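Local coordinates for soluble lytic murein transglycosylase (Pseudomonas aeruginosa, PDB 5OHU), which cleaves the glycan strands of cell-wall peptidoglycan as a lytic transglycosylase, acting both exolytically and endolytically, at residues Ala339-Arg344 and Asp373-Leu378. Numbering follows the deposited sequence.
Sequences ATSRWR and DFYGFL
Y375 lays one face of its ring flat on the backbone of R342: the CA of R342 sits 3.5 Å from the ring centroid and only 7° off the normal, a CH-pi contact. F374 CD2 lies over the centre of the opposite face, which leaves the phenol held between the neighbouring helix and its own. The CB of R342 adds to the first face, 3.5 Å from Y375 CE2. With CG anti to the backbone N (chi1 172°), the arginine chain then runs on past the rim of the ring and bends at chi3. Its NE donates to Y375 OH at 3.0 Å, with an N-H...O angle of 158°. That oxygen lies nearly in the guanidinium plane, while the guanidinium and ring planes stand perpendicular. E600 and Q612 also hydrogen-bond to Y375 OH, and NH1 of R342 forms a salt bridge to E311, tying the pair into the surrounding helices. The contact joins the first turns of helices 341-354 and 374-383 in this largely helical chain, with helix 360-368 in the connection between them; each begins at a side-chain N-cap. T340 OG1 accepts from W343 N, 3.2 Å away, and D373 OD1 accepts from G376 N at the same distance. D373 does double duty: its other oxygen, OD2, takes the hydroxyl of S341 on the syn lone pair, OG to OD2 2.7 Å. S341 OG is placed between its own backbone N and carbonyl carbon, which brings the hydroxyl within bonding distance of the D373 carboxylate. Beside this bond, S341 O packs against Y375 CB at 3.5 Å, close to where the two backbones come nearest, and L368 of helix 360-368 touches the S341 side chain.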
loop_
_atom_site.group_PDB
_atom_site.type_symbol
_atom_site.label_atom_id
_atom_site.label_comp_id
_atom_site.label_asym_id
_atom_site.label_seq_id
_atom_site.Cartn_x
_atom_site.Cartn_y
_atom_site.Cartn_z
ATOM N N ALA A 339 -21.942 -2.955 -1.636
ATOM C CA ALA A 339 -21.669 -4.309 -1.160
ATOM C C ALA A 339 -20.762 -4.344 0.064
ATOM O O ALA A 339 -20.693 -5.375 0.729
ATOM C CB ALA A 339 -21.027 -5.156 -2.263
ATOM N N THR A 340 -20.057 -3.266 0.376
ATOM C CA THR A 340 -19.099 -3.328 1.469
ATOM C C THR A 340 -19.789 -3.327 2.826
ATOM O O THR A 340 -20.870 -2.756 3.015
ATOM C CB THR A 340 -18.147 -2.150 1.406
ATOM O OG1 THR A 340 -18.885 -0.957 1.699
ATOM C CG2 THR A 340 -17.527 -2.072 0.000
ATOM N N SER A 341 -19.127 -3.956 3.791
ATOM C CA SER A 341 -19.629 -3.921 5.156
ATOM C C SER A 341 -19.691 -2.496 5.688
ATOM O O SER A 341 -20.568 -2.178 6.490
ATOM C CB SER A 341 -18.747 -4.782 6.052
ATOM O OG SER A 341 -17.386 -4.436 5.860
ATOM N N ARG A 342 -18.778 -1.628 5.240
ATOM C CA ARG A 342 -18.783 -0.225 5.645
ATOM C C ARG A 342 -20.117 0.451 5.334
ATOM O O ARG A 342 -20.770 1.019 6.223
ATOM C CB ARG A 342 -17.632 0.517 4.959
ATOM C CG ARG A 342 -17.692 2.018 5.193
ATOM C CD ARG A 342 -16.605 2.741 4.454
ATOM N NE ARG A 342 -15.288 2.325 4.924
ATOM C CZ ARG A 342 -14.310 1.957 4.104
ATOM N NH1 ARG A 342 -14.529 1.952 2.792
ATOM N NH2 ARG A 342 -13.138 1.597 4.597
ATOM N N TRP A 343 -20.540 0.420 4.079
ATOM C CA TRP A 343 -21.733 1.194 3.764
ATOM C C TRP A 343 -23.014 0.447 4.080
ATOM O O TRP A 343 -24.055 1.094 4.258
ATOM C CB TRP A 343 -21.696 1.673 2.309
ATOM C CG TRP A 343 -20.526 2.569 2.155
ATOM C CD1 TRP A 343 -19.388 2.356 1.400
ATOM C CD2 TRP A 343 -20.306 3.777 2.877
ATOM N NE1 TRP A 343 -18.501 3.383 1.600
ATOM C CE2 TRP A 343 -19.042 4.270 2.496
ATOM C CE3 TRP A 343 -21.070 4.508 3.796
ATOM C CZ2 TRP A 343 -18.525 5.457 3.003
ATOM C CZ3 TRP A 343 -20.552 5.674 4.304
ATOM C CH2 TRP A 343 -19.291 6.141 3.907
ATOM N N ARG A 344 -22.964 -0.880 4.206
ATOM C CA ARG A 344 -24.100 -1.573 4.813
ATOM C C ARG A 344 -24.254 -1.140 6.261
ATOM O O ARG A 344 -25.372 -0.885 6.733
ATOM C CB ARG A 344 -23.928 -3.093 4.714
ATOM C CG ARG A 344 -24.188 -3.661 3.316
ATOM C CD ARG A 344 -24.174 -5.181 3.305
ATOM N NE ARG A 344 -22.796 -5.649 3.195
ATOM C CZ ARG A 344 -22.309 -6.755 3.750
ATOM N NH1 ARG A 344 -23.099 -7.544 4.467
ATOM N NH2 ARG A 344 -21.028 -7.064 3.568
ATOM N N ASP A 373 -15.441 -8.599 10.306
ATOM C CA ASP A 373 -14.544 -7.452 10.330
ATOM C C ASP A 373 -15.084 -6.374 11.273
ATOM O O ASP A 373 -16.056 -6.589 12.006
ATOM C CB ASP A 373 -14.304 -6.931 8.913
ATOM C CG ASP A 373 -15.511 -6.223 8.323
ATOM O OD1 ASP A 373 -16.638 -6.384 8.831
ATOM O OD2 ASP A 373 -15.324 -5.510 7.324
ATOM N N PHE A 374 -14.447 -5.201 11.230
ATOM C CA PHE A 374 -14.785 -4.107 12.140
ATOM C C PHE A 374 -16.261 -3.738 12.068
ATOM O O PHE A 374 -16.913 -3.562 13.102
ATOM C CB PHE A 374 -13.891 -2.896 11.836
ATOM C CG PHE A 374 -14.276 -1.635 12.578
ATOM C CD1 PHE A 374 -13.890 -1.467 13.918
ATOM C CD2 PHE A 374 -15.039 -0.642 11.966
ATOM C CE1 PHE A 374 -14.223 -0.329 14.637
ATOM C CE2 PHE A 374 -15.368 0.519 12.673
ATOM C CZ PHE A 374 -14.967 0.670 14.022
ATOM N N TYR A 375 -16.812 -3.602 10.853
ATOM C CA TYR A 375 -18.206 -3.186 10.730
ATOM C C TYR A 375 -19.189 -4.287 11.143
ATOM O O TYR A 375 -20.320 -3.978 11.536
ATOM C CB TYR A 375 -18.483 -2.724 9.294
ATOM C CG TYR A 375 -17.680 -1.492 8.908
ATOM C CD1 TYR A 375 -18.032 -0.229 9.390
ATOM C CD2 TYR A 375 -16.551 -1.591 8.086
ATOM C CE1 TYR A 375 -17.285 0.907 9.074
ATOM C CE2 TYR A 375 -15.808 -0.456 7.754
ATOM C CZ TYR A 375 -16.187 0.788 8.240
ATOM O OH TYR A 375 -15.446 1.903 7.908
ATOM N N GLY A 376 -18.800 -5.562 11.051
ATOM C CA GLY A 376 -19.630 -6.607 11.634
ATOM C C GLY A 376 -19.697 -6.512 13.151
ATOM O O GLY A 376 -20.759 -6.693 13.744
ATOM N N PHE A 377 -18.566 -6.219 13.796
ATOM C CA PHE A 377 -18.572 -5.961 15.234
ATOM C C PHE A 377 -19.487 -4.790 15.582
ATOM O O PHE A 377 -20.290 -4.876 16.516
ATOM C CB PHE A 377 -17.146 -5.695 15.729
ATOM C CG PHE A 377 -16.270 -6.926 15.759
ATOM C CD1 PHE A 377 -16.577 -7.996 16.597
ATOM C CD2 PHE A 377 -15.149 -7.008 14.960
ATOM C CE1 PHE A 377 -15.748 -9.134 16.632
ATOM C CE2 PHE A 377 -14.339 -8.114 14.972
ATOM C CZ PHE A 377 -14.624 -9.182 15.802
ATOM N N LEU A 378 -19.381 -3.684 14.831
ATOM C CA LEU A 378 -20.242 -2.532 15.084
ATOM C C LEU A 378 -21.715 -2.900 14.953
ATOM O O LEU A 378 -22.528 -2.521 15.796
ATOM C CB LEU A 378 -19.906 -1.389 14.128
ATOM C CG LEU A 378 -18.616 -0.589 14.293
ATOM C CD1 LEU A 378 -18.848 0.777 13.700
ATOM C CD2 LEU A 378 -18.154 -0.473 15.762
#